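Local coordinates for protein xyloglucan-specific endo-beta-1,4-glucanase BoGH9A (Bacteroides ovatus, PDB 6DHT) that hydrolyses internal beta-1,4-glucosidic linkages in the backbone of xyloglucan, releasing xyloglucan oligosaccharides at the surface of a gut bacterium, at residues Y237-F245 with P326-G334. Sequence-based numbering, arbitrary orientation.
With EDO (1,2-ethanediol), chain E; IMD (imidazole), chain B.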
# COMPACT_ATOMS: atom_id res chain seq x y z
N TYR A 237 -2.91 -22.25 -4.37
CA TYR A 237 -4.21 -21.88 -4.91
C TYR A 237 -4.25 -20.37 -5.05
O TYR A 237 -3.74 -19.66 -4.19
CB TYR A 237 -5.33 -22.38 -3.97
CG TYR A 237 -5.22 -23.86 -3.66
CD1 TYR A 237 -5.38 -24.81 -4.65
CD2 TYR A 237 -4.99 -24.30 -2.38
CE1 TYR A 237 -5.29 -26.16 -4.37
CE2 TYR A 237 -4.88 -25.63 -2.08
CZ TYR A 237 -5.03 -26.56 -3.08
OH TYR A 237 -4.92 -27.89 -2.75
N HIS A 238 -4.83 -19.88 -6.14
CA HIS A 238 -4.81 -18.45 -6.47
C HIS A 238 -5.52 -17.62 -5.41
O HIS A 238 -5.02 -16.56 -5.01
CB HIS A 238 -5.43 -18.24 -7.84
CG HIS A 238 -5.20 -16.88 -8.44
ND1 HIS A 238 -3.97 -16.45 -8.91
CD2 HIS A 238 -6.06 -15.87 -8.69
CE1 HIS A 238 -4.09 -15.24 -9.41
NE2 HIS A 238 -5.35 -14.86 -9.29
N LYS A 239 -6.70 -18.06 -4.97
CA LYS A 239 -7.47 -17.30 -4.00
C LYS A 239 -8.45 -18.22 -3.25
O LYS A 239 -8.69 -19.38 -3.66
CB LYS A 239 -8.22 -16.16 -4.67
CG LYS A 239 -9.17 -16.64 -5.79
CD LYS A 239 -9.94 -15.48 -6.39
CE LYS A 239 -10.73 -15.90 -7.63
NZ LYS A 239 -11.56 -14.81 -8.18
N LEU A 240 -8.98 -17.70 -2.15
CA LEU A 240 -10.03 -18.34 -1.37
C LEU A 240 -11.22 -17.42 -1.49
O LEU A 240 -11.15 -16.24 -1.15
CB LEU A 240 -9.58 -18.54 0.07
CG LEU A 240 -10.49 -19.37 0.99
CD1 LEU A 240 -9.73 -19.82 2.21
CD2 LEU A 240 -11.70 -18.57 1.41
N THR A 241 -12.33 -17.93 -2.04
CA THR A 241 -13.40 -17.07 -2.50
C THR A 241 -14.77 -17.75 -2.45
O THR A 241 -14.87 -18.98 -2.43
CB THR A 241 -13.12 -16.60 -3.96
OG1 THR A 241 -14.08 -15.65 -4.40
CG2 THR A 241 -13.06 -17.81 -4.92
N THR A 242 -15.80 -16.93 -2.42
CA THR A 242 -17.16 -17.39 -2.72
C THR A 242 -17.31 -17.32 -4.22
O THR A 242 -16.52 -16.70 -4.91
CB THR A 242 -18.17 -16.47 -2.04
OG1 THR A 242 -17.84 -15.11 -2.33
CG2 THR A 242 -18.17 -16.67 -0.55
N PRO A 243 -18.35 -17.97 -4.77
CA PRO A 243 -18.50 -17.86 -6.23
C PRO A 243 -18.86 -16.46 -6.71
O PRO A 243 -18.40 -16.01 -7.77
CB PRO A 243 -19.66 -18.83 -6.52
CG PRO A 243 -19.54 -19.84 -5.44
CD PRO A 243 -19.15 -19.06 -4.21
N PHE A 244 -19.71 -15.77 -5.95
CA PHE A 244 -20.08 -14.39 -6.24
C PHE A 244 -19.68 -13.47 -5.08
O PHE A 244 -19.62 -13.89 -3.94
CB PHE A 244 -21.61 -14.25 -6.41
CG PHE A 244 -22.17 -14.93 -7.64
CD1 PHE A 244 -22.08 -14.32 -8.88
CD2 PHE A 244 -22.82 -16.15 -7.53
CE1 PHE A 244 -22.59 -14.94 -10.01
CE2 PHE A 244 -23.34 -16.77 -8.65
CZ PHE A 244 -23.22 -16.17 -9.89
N PHE A 245 -19.49 -12.21 -5.39
CA PHE A 245 -19.38 -11.21 -4.34
C PHE A 245 -20.66 -11.21 -3.53
O PHE A 245 -21.75 -11.30 -4.11
CB PHE A 245 -19.16 -9.81 -4.92
CG PHE A 245 -17.82 -9.61 -5.53
CD1 PHE A 245 -16.66 -9.78 -4.77
CD2 PHE A 245 -17.70 -9.16 -6.83
CE1 PHE A 245 -15.41 -9.56 -5.34
CE2 PHE A 245 -16.47 -8.92 -7.40
CZ PHE A 245 -15.30 -9.11 -6.64
N PRO A 326 -18.85 -24.40 -9.54
CA PRO A 326 -19.57 -23.19 -9.91
C PRO A 326 -18.65 -22.14 -10.50
O PRO A 326 -17.44 -22.13 -10.21
CB PRO A 326 -20.15 -22.70 -8.58
CG PRO A 326 -19.23 -23.22 -7.56
CD PRO A 326 -18.77 -24.56 -8.07
N ALA A 327 -19.20 -21.27 -11.33
CA ALA A 327 -18.43 -20.19 -11.91
C ALA A 327 -17.97 -19.27 -10.78
O ALA A 327 -18.68 -19.09 -9.80
CB ALA A 327 -19.25 -19.43 -12.91
N ILE A 328 -16.77 -18.72 -10.93
CA ILE A 328 -16.19 -17.80 -9.96
C ILE A 328 -16.18 -16.41 -10.57
O ILE A 328 -15.71 -16.24 -11.69
CB ILE A 328 -14.74 -18.21 -9.64
CG1 ILE A 328 -14.67 -19.68 -9.20
CG2 ILE A 328 -14.13 -17.27 -8.60
CD1 ILE A 328 -15.40 -19.98 -7.91
N ALA A 329 -16.70 -15.40 -9.86
CA ALA A 329 -16.82 -14.06 -10.42
C ALA A 329 -16.23 -12.94 -9.56
O ALA A 329 -16.53 -11.77 -9.76
CB ALA A 329 -18.30 -13.75 -10.69
N THR A 330 -15.39 -13.33 -8.61
CA THR A 330 -14.74 -12.38 -7.71
C THR A 330 -13.41 -11.95 -8.32
O THR A 330 -13.14 -12.26 -9.46
CB THR A 330 -14.53 -13.03 -6.36
OG1 THR A 330 -13.73 -14.19 -6.54
CG2 THR A 330 -15.86 -13.43 -5.73
N GLY A 331 -12.57 -11.22 -7.57
CA GLY A 331 -11.42 -10.56 -8.18
C GLY A 331 -10.48 -11.50 -8.93
O GLY A 331 -10.09 -12.53 -8.41
N GLU A 332 -10.11 -11.14 -10.16
CA GLU A 332 -9.32 -12.04 -10.97
C GLU A 332 -7.84 -12.04 -10.58
O GLU A 332 -7.26 -13.11 -10.42
CB GLU A 332 -9.44 -11.73 -12.45
CG GLU A 332 -8.75 -12.78 -13.30
CD GLU A 332 -8.93 -12.56 -14.79
OE1 GLU A 332 -8.93 -11.38 -15.22
OE2 GLU A 332 -9.08 -13.58 -15.52
N TYR A 333 -7.25 -10.85 -10.44
CA TYR A 333 -5.78 -10.73 -10.28
C TYR A 333 -5.08 -11.60 -11.30
O TYR A 333 -4.29 -12.48 -10.95
CB TYR A 333 -5.32 -11.09 -8.85
CG TYR A 333 -5.77 -10.07 -7.82
CD1 TYR A 333 -5.17 -8.82 -7.75
CD2 TYR A 333 -6.80 -10.34 -6.95
CE1 TYR A 333 -5.59 -7.86 -6.82
CE2 TYR A 333 -7.24 -9.39 -6.02
CZ TYR A 333 -6.60 -8.15 -5.96
OH TYR A 333 -6.99 -7.19 -5.08
N GLY A 334 -5.42 -11.34 -12.57
CA GLY A 334 -4.87 -12.10 -13.68
C GLY A 334 -3.63 -11.44 -14.24
O GLY A 334 -3.46 -10.22 -14.09
C1 EDO E . -8.65 -7.07 -8.67
O1 EDO E . -10.06 -6.96 -8.85
C2 EDO E . -7.95 -6.99 -10.02
O2 EDO E . -8.24 -8.16 -10.79
N1 IMD B . -9.86 -3.55 -4.65
C2 IMD B . -9.31 -4.78 -4.74
N3 IMD B . -8.05 -4.64 -5.23
C4 IMD B . -7.82 -3.32 -5.45
C5 IMD B . -8.97 -2.64 -5.08
O HOH W 1 -20.47 -17.47 -9.65
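At the wall of the glycoside hydrolase family 9 active-site region, strand 239-241 holds the loop 326-334 by buried polar side chains, Lys239 and Thr241 both reaching Thr330. Extended beyond CG, the lysine chain carries NZ to Thr330 OG1 (2.8 Å) and to Gly331 O (2.7 Å), the latter approached from above the carbonyl plane; Gln317 is its third partner. Thr330 OG1 in turn donates to Thr241 OG1 at 2.6 Å; a chi1 of -174° turns that hydroxyl toward Thr330 and lets it donate to a lone pair of Thr242 O. Replacing Lys239 with a methionine would probably leave Gly331 O and Thr330 OG1 without their shared donor, and Gln317 OE1 without its NZ partner. In the (alpha/alpha)6 barrel of this family the strand belongs to a small mixed sheet, and the loop links helices 317-321 and 339-353. Farther along, Ala329 N bonds to Pro243 O (2.8 Å), while Thr330 CA lies over one face of the Phe245 ring, a CH-pi contact near the predicted nucleophile Asp171. At the other end, His238 NE2 donates in its ring plane to Glu332 O (2.8 Å), next to Tyr333, whose hydroxyl bonds Asp168 and an imidazole, probably from the crystallisation liquor, that also bonds Glu548, the predicted proton donor.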